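Local coordinates for protein SusD homolog (Bacteroides thetaiotaomicron VPI-5482, PDB 3IV0) that is a SusD-family protein of the outer membrane that probably binds glycans at the cell surface and helps hand them to a partner transporter, at residues 12-17 / 107-112; 24-29 / 103-108. All blocks are in the same frame, centred on the assembly; numbering follows the deposited sequence.

How the contacts relate
Both contacts dock the N-terminal part of the chain onto the end region of helix 93-108, and their centres lie about 10 Å apart. Contact 1 (12-17 with 107-112) is the outer one, about 33 Å from the centre of the chain and only partly buried: a turn meets the end region of a helix passing into a 3-10 segment, an indole ring lies against aliphatic carbons, and a salt bridge within 107-112 flanks the ring. Contact 2 (24-29 with 103-108) sits about 23 Å from the centre, is buried, and joins two helices mainly by apolar side chains. Trp-14 connects them, its CZ2 reaching CG of Phe-25 at 3.6 Å, with the two rings meeting edge-to-face.

Contact 1. Residues 12-17 / 107-112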
loop_
_atom_site.group_PDB
_atom_site.type_symbol
_atom_site.label_atom_id
_atom_site.label_comp_id
_atom_site.label_asym_id
_atom_site.label_seq_id
_atom_site.Cartn_x
_atom_site.Cartn_y
_atom_site.Cartn_z
ATOM N N ASP A 12 28.524 -2.217 -21.566
ATOM C CA ASP A 12 29.489 -1.158 -21.129
ATOM C C ASP A 12 29.230 -0.658 -19.704
ATOM O O ASP A 12 30.115 -0.690 -18.848
ATOM C CB ASP A 12 29.422 0.017 -22.092
ATOM C CG ASP A 12 30.757 0.694 -22.268
ATOM O OD1 ASP A 12 31.127 1.519 -21.398
ATOM O OD2 ASP A 12 31.437 0.401 -23.282
ATOM N N PHE A 13 28.015 -0.183 -19.452
ATOM C CA PHE A 13 27.648 0.277 -18.114
ATOM C C PHE A 13 27.907 -0.797 -17.045
ATOM O O PHE A 13 28.324 -0.488 -15.929
ATOM C CB PHE A 13 26.178 0.701 -18.112
ATOM C CG PHE A 13 25.681 1.169 -16.774
ATOM C CD1 PHE A 13 25.838 2.484 -16.378
ATOM C CD2 PHE A 13 25.037 0.292 -15.908
ATOM C CE1 PHE A 13 25.373 2.917 -15.127
ATOM C CE2 PHE A 13 24.616 0.710 -14.671
ATOM C CZ PHE A 13 24.753 2.002 -14.282
ATOM N N TRP A 14 27.626 -2.043 -17.394
ATOM C CA TRP A 14 27.788 -3.173 -16.477
ATOM C C TRP A 14 29.170 -3.824 -16.586
ATOM O O TRP A 14 29.886 -3.932 -15.594
ATOM C CB TRP A 14 26.689 -4.215 -16.710
ATOM C CG TRP A 14 25.288 -3.634 -16.586
ATOM C CD1 TRP A 14 24.468 -3.193 -17.599
ATOM C CD2 TRP A 14 24.553 -3.446 -15.369
ATOM N NE1 TRP A 14 23.272 -2.720 -17.069
ATOM C CE2 TRP A 14 23.308 -2.875 -15.712
ATOM C CE3 TRP A 14 24.842 -3.684 -14.028
ATOM C CZ2 TRP A 14 22.347 -2.574 -14.758
ATOM C CZ3 TRP A 14 23.889 -3.376 -13.090
ATOM C CH2 TRP A 14 22.665 -2.820 -13.460
ATOM N N ALA A 15 29.529 -4.272 -17.795
ATOM C CA ALA A 15 30.792 -4.995 -18.009
ATOM C C ALA A 15 32.012 -4.163 -17.650
ATOM O O ALA A 15 33.025 -4.711 -17.227
ATOM C CB ALA A 15 30.899 -5.474 -19.449
ATOM N N GLN A 16 31.908 -2.849 -17.798
ATOM C CA GLN A 16 32.969 -1.954 -17.351
ATOM C C GLN A 16 32.534 -1.080 -16.176
ATOM O O GLN A 16 33.052 0.012 -15.973
ATOM C CB GLN A 16 33.434 -1.091 -18.523
ATOM C CG GLN A 16 33.720 -1.895 -19.792
ATOM C CD GLN A 16 34.748 -2.988 -19.550
ATOM O OE1 GLN A 16 35.683 -2.806 -18.766
ATOM N NE2 GLN A 16 34.582 -4.129 -20.220
ATOM N N GLY A 17 31.584 -1.569 -15.383
ATOM C CA GLY A 17 31.075 -0.807 -14.246
ATOM C C GLY A 17 31.627 -1.262 -12.911
ATOM O O GLY A 17 32.681 -1.892 -12.826
ATOM N N ALA A 107 19.656 -9.391 -15.398
ATOM C CA ALA A 107 20.326 -9.969 -16.576
ATOM C C ALA A 107 21.774 -9.528 -16.695
ATOM O O ALA A 107 22.585 -10.245 -17.353
ATOM C CB ALA A 107 19.565 -9.564 -17.822
ATOM N N GLU A 108 22.138 -8.365 -16.158
ATOM C CA GLU A 108 23.447 -7.766 -16.450
ATOM C C GLU A 108 24.394 -7.681 -15.268
ATOM O O GLU A 108 25.606 -7.557 -15.473
ATOM C CB GLU A 108 23.273 -6.373 -17.033
ATOM C CG GLU A 108 22.438 -6.244 -18.293
ATOM C CD GLU A 108 23.017 -6.991 -19.480
ATOM O OE1 GLU A 108 24.232 -7.255 -19.475
ATOM O OE2 GLU A 108 22.250 -7.349 -20.385
ATOM N N ILE A 109 23.901 -7.682 -14.039
ATOM C CA ILE A 109 24.749 -7.377 -12.884
ATOM C C ILE A 109 25.921 -8.382 -12.673
ATOM O O ILE A 109 26.950 -8.006 -12.109
ATOM C CB ILE A 109 23.916 -7.213 -11.556
ATOM C CG1 ILE A 109 24.759 -6.480 -10.501
ATOM C CG2 ILE A 109 23.373 -8.568 -11.036
ATOM C CD1 ILE A 109 23.889 -5.961 -9.333
ATOM N N ASP A 110 25.762 -9.624 -13.112
ATOM C CA ASP A 110 26.851 -10.620 -12.992
ATOM C C ASP A 110 28.065 -10.220 -13.823
ATOM O O ASP A 110 29.175 -10.716 -13.569
ATOM C CB ASP A 110 26.385 -12.015 -13.440
ATOM C CG ASP A 110 25.492 -12.692 -12.435
ATOM O OD1 ASP A 110 25.570 -12.326 -11.263
ATOM O OD2 ASP A 110 24.720 -13.613 -12.821
ATOM N N LYS A 111 27.872 -9.323 -14.777
ATOM C CA LYS A 111 28.986 -8.808 -15.590
ATOM C C LYS A 111 29.880 -7.794 -14.899
ATOM O O LYS A 111 30.998 -7.542 -15.359
ATOM C CB LYS A 111 28.452 -8.237 -16.895
ATOM C CG LYS A 111 27.780 -9.288 -17.747
ATOM C CD LYS A 111 27.215 -8.680 -19.016
ATOM C CE LYS A 111 26.437 -9.710 -19.845
ATOM N NZ LYS A 111 25.709 -9.055 -20.968
ATOM N N VAL A 112 29.428 -7.186 -13.813
ATOM C CA VAL A 112 30.218 -6.180 -13.101
ATOM C C VAL A 112 31.483 -6.816 -12.502
ATOM O O VAL A 112 31.426 -7.735 -11.675
ATOM C CB VAL A 112 29.413 -5.528 -11.979
ATOM C CG1 VAL A 112 30.287 -4.529 -11.250
ATOM C CG2 VAL A 112 28.183 -4.838 -12.556
#
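Trp-14 lays its indole against the C-terminal part of helix 93-108, with Glu-108 over one face. The CB of Glu-108 sits 3.4 Å from the centroid of the five-membered ring of Trp-14 and only 9° off its normal, a CH-pi contact made by a methylene rather than by the carboxylate. At CB the Glu-108 chain sets out across the indole at about a right angle; the bend at chi2 (-62°) then turns the carboxylate aside, where OE1 takes NZ of Lys-111 on its syn lone pair at 2.8 Å. That salt bridge probably steadies the acid while its own methylenes serve the ring. CD2 of Phe-13 lies over the opposite face of the indole, toward the rim.

The six-membered ring reaches Ile-109 and Val-112. Val-112 comes in at the edge, near the ring plane, its CG2 3.8 Å from CE3 of Trp-14, while Ile-109 approaches obliquely, with its CB 4.1 Å from CZ3 of Trp-14. Beside the Trp-14 backbone the two chains come together: the CA of Val-112 makes a CA-H...O contact with the O of Trp-14, 3.4 Å away with an angle of 148° at H. That same carbonyl receives the N of Gly-17, closing the type I turn 14-17. The contact also buries the N of Ala-15, for which the model offers no partner.

Arg-120 of helix 117-142 bonds through NH1 to the O atoms of Ile-109 and Val-112, which probably helps hold the segment. A type I beta turn ahead of helix 19-39 thus packs its tryptophan on the C-terminal part of helix 93-108 and the 3-10 segment that follows, at the periphery of the helical part of the SusD fold.

Contact 2. Residues 24-29 / 103-108; sequences AFLLSI and NILLAE
Leu-105 gives more of its surface to this contact than any other residue, meeting Phe-25, Leu-26 and Ile-29. Its CG, anti to the backbone N (chi1 -179°), sends the chain out toward helix 19-39, and chi2 of 153° turns CD1 to Leu-26, 3.8 Å from that residue's CB. Further along, the same methyl approaches CD1 of Ile-29 at 4.5 Å, a looser touch. The Phe-25 ring and the Leu-105 side chain lie alongside one another, pointing opposite ways, with CE1 of Phe-25 4.1 Å from CB of Leu-105. The ring goes on to Ile-104: CZ of Phe-25 lies 3.8 Å from CG2 of Ile-104, with the two side chains crossing at about a right angle.

The two short helical segments run nearly antiparallel, at 154°, with axes 10.5 Å apart, so side chains do most of the bridging, though the Phe-25 ring also reaches the backbone N of Leu-105. This is helix-on-helix packing within the largely alpha-helical SusD fold, and helix 117-142 closes the seam by placing Phe-123 against Leu-26 and Met-130 against Ile-29.

The Phe-25 and Ile-104 side is less enclosed: both residues are partly exposed, although Trp-14 of contact 1 also packs on Ile-104. Behind the ring, the backbone O of Phe-25 accepts a hydrogen bond from OG of Ser-28, one turn on. Asn-103, buried but turned from the interface, gives its OD1 to Arg-131 of helix 117-142.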
loop_
_atom_site.group_PDB
_atom_site.type_symbol
_atom_site.label_atom_id
_atom_site.label_comp_id
_atom_site.label_asym_id
_atom_site.label_seq_id
_atom_site.Cartn_x
_atom_site.Cartn_y
_atom_site.Cartn_z
ATOM N N ALA A 24 23.423 2.710 -8.145
ATOM C CA ALA A 24 22.668 3.802 -8.742
ATOM C C ALA A 24 21.578 3.279 -9.655
ATOM O O ALA A 24 20.450 3.818 -9.661
ATOM C CB ALA A 24 23.614 4.806 -9.482
ATOM N N PHE A 25 21.879 2.245 -10.420
ATOM C CA PHE A 25 20.883 1.660 -11.283
ATOM C C PHE A 25 19.745 1.056 -10.447
ATOM O O PHE A 25 18.582 1.283 -10.749
ATOM C CB PHE A 25 21.509 0.636 -12.216
ATOM C CG PHE A 25 20.601 0.203 -13.320
ATOM C CD1 PHE A 25 19.695 -0.803 -13.114
ATOM C CD2 PHE A 25 20.605 0.843 -14.547
ATOM C CE1 PHE A 25 18.856 -1.193 -14.104
ATOM C CE2 PHE A 25 19.757 0.436 -15.559
ATOM C CZ PHE A 25 18.860 -0.577 -15.322
ATOM N N LEU A 26 20.083 0.312 -9.403
ATOM C CA LEU A 26 19.064 -0.207 -8.478
ATOM C C LEU A 26 18.222 0.927 -7.913
ATOM O O LEU A 26 16.984 0.844 -7.882
ATOM C CB LEU A 26 19.733 -1.026 -7.407
ATOM C CG LEU A 26 18.814 -1.498 -6.272
ATOM C CD1 LEU A 26 17.744 -2.440 -6.845
ATOM C CD2 LEU A 26 19.622 -2.160 -5.160
ATOM N N LEU A 27 18.838 2.025 -7.509
ATOM C CA LEU A 27 18.071 3.078 -6.937
ATOM C C LEU A 27 17.120 3.727 -7.956
ATOM O O LEU A 27 16.106 4.264 -7.561
ATOM C CB LEU A 27 18.975 4.115 -6.258
ATOM C CG LEU A 27 19.539 3.668 -4.916
ATOM C CD1 LEU A 27 20.633 4.656 -4.514
ATOM C CD2 LEU A 27 18.482 3.624 -3.841
ATOM N N SER A 28 17.428 3.660 -9.253
ATOM C CA SER A 28 16.540 4.183 -10.269
ATOM C C SER A 28 15.258 3.325 -10.349
ATOM O O SER A 28 14.241 3.817 -10.804
ATOM C CB SER A 28 17.243 4.250 -11.638
ATOM O OG SER A 28 17.317 2.996 -12.287
ATOM N N ILE A 29 15.335 2.058 -9.924
ATOM C CA ILE A 29 14.144 1.179 -9.881
ATOM C C ILE A 29 13.240 1.684 -8.771
ATOM O O ILE A 29 12.041 1.878 -8.994
ATOM C CB ILE A 29 14.539 -0.296 -9.703
ATOM C CG1 ILE A 29 15.376 -0.816 -10.892
ATOM C CG2 ILE A 29 13.258 -1.165 -9.466
ATOM C CD1 ILE A 29 16.095 -2.150 -10.633
ATOM N N ASN A 103 14.461 -6.222 -14.562
ATOM C CA ASN A 103 14.839 -7.289 -15.488
ATOM C C ASN A 103 16.253 -7.082 -16.020
ATOM O O ASN A 103 17.042 -8.040 -16.115
ATOM C CB ASN A 103 13.832 -7.386 -16.636
ATOM C CG ASN A 103 12.448 -7.882 -16.195
ATOM O OD1 ASN A 103 12.299 -8.487 -15.139
ATOM N ND2 ASN A 103 11.458 -7.663 -17.030
ATOM N N ILE A 104 16.579 -5.844 -16.377
ATOM C CA ILE A 104 17.913 -5.513 -16.855
ATOM C C ILE A 104 18.958 -5.767 -15.799
ATOM O O ILE A 104 19.966 -6.416 -16.058
ATOM C CB ILE A 104 17.982 -4.075 -17.377
ATOM C CG1 ILE A 104 17.179 -3.941 -18.673
ATOM C CG2 ILE A 104 19.460 -3.629 -17.563
ATOM C CD1 ILE A 104 16.832 -2.555 -19.070
ATOM N N LEU A 105 18.768 -5.249 -14.600
ATOM C CA LEU A 105 19.755 -5.477 -13.542
ATOM C C LEU A 105 19.977 -6.971 -13.346
ATOM O O LEU A 105 21.120 -7.445 -13.212
ATOM C CB LEU A 105 19.315 -4.795 -12.227
ATOM C CG LEU A 105 20.285 -4.944 -11.046
ATOM C CD1 LEU A 105 20.192 -3.785 -10.045
ATOM C CD2 LEU A 105 20.067 -6.227 -10.280
ATOM N N LEU A 106 18.909 -7.745 -13.307
ATOM C CA LEU A 106 19.059 -9.168 -13.032
ATOM C C LEU A 106 19.840 -9.858 -14.175
ATOM O O LEU A 106 20.606 -10.795 -13.923
ATOM C CB LEU A 106 17.696 -9.828 -12.782
ATOM C CG LEU A 106 17.047 -9.371 -11.476
ATOM C CD1 LEU A 106 15.554 -9.722 -11.491
ATOM C CD2 LEU A 106 17.776 -9.996 -10.285
ATOM N N ALA A 107 19.656 -9.391 -15.398
ATOM C CA ALA A 107 20.326 -9.969 -16.576
ATOM C C ALA A 107 21.774 -9.528 -16.695
ATOM O O ALA A 107 22.585 -10.245 -17.353
ATOM C CB ALA A 107 19.565 -9.564 -17.822
ATOM N N GLU A 108 22.138 -8.365 -16.158
ATOM C CA GLU A 108 23.447 -7.766 -16.450
ATOM C C GLU A 108 24.394 -7.681 -15.268
ATOM O O GLU A 108 25.606 -7.557 -15.473
ATOM C CB GLU A 108 23.273 -6.373 -17.033
ATOM C CG GLU A 108 22.438 -6.244 -18.293
ATOM C CD GLU A 108 23.017 -6.991 -19.480
ATOM O OE1 GLU A 108 24.232 -7.255 -19.475
ATOM O OE2 GLU A 108 22.250 -7.349 -20.385
#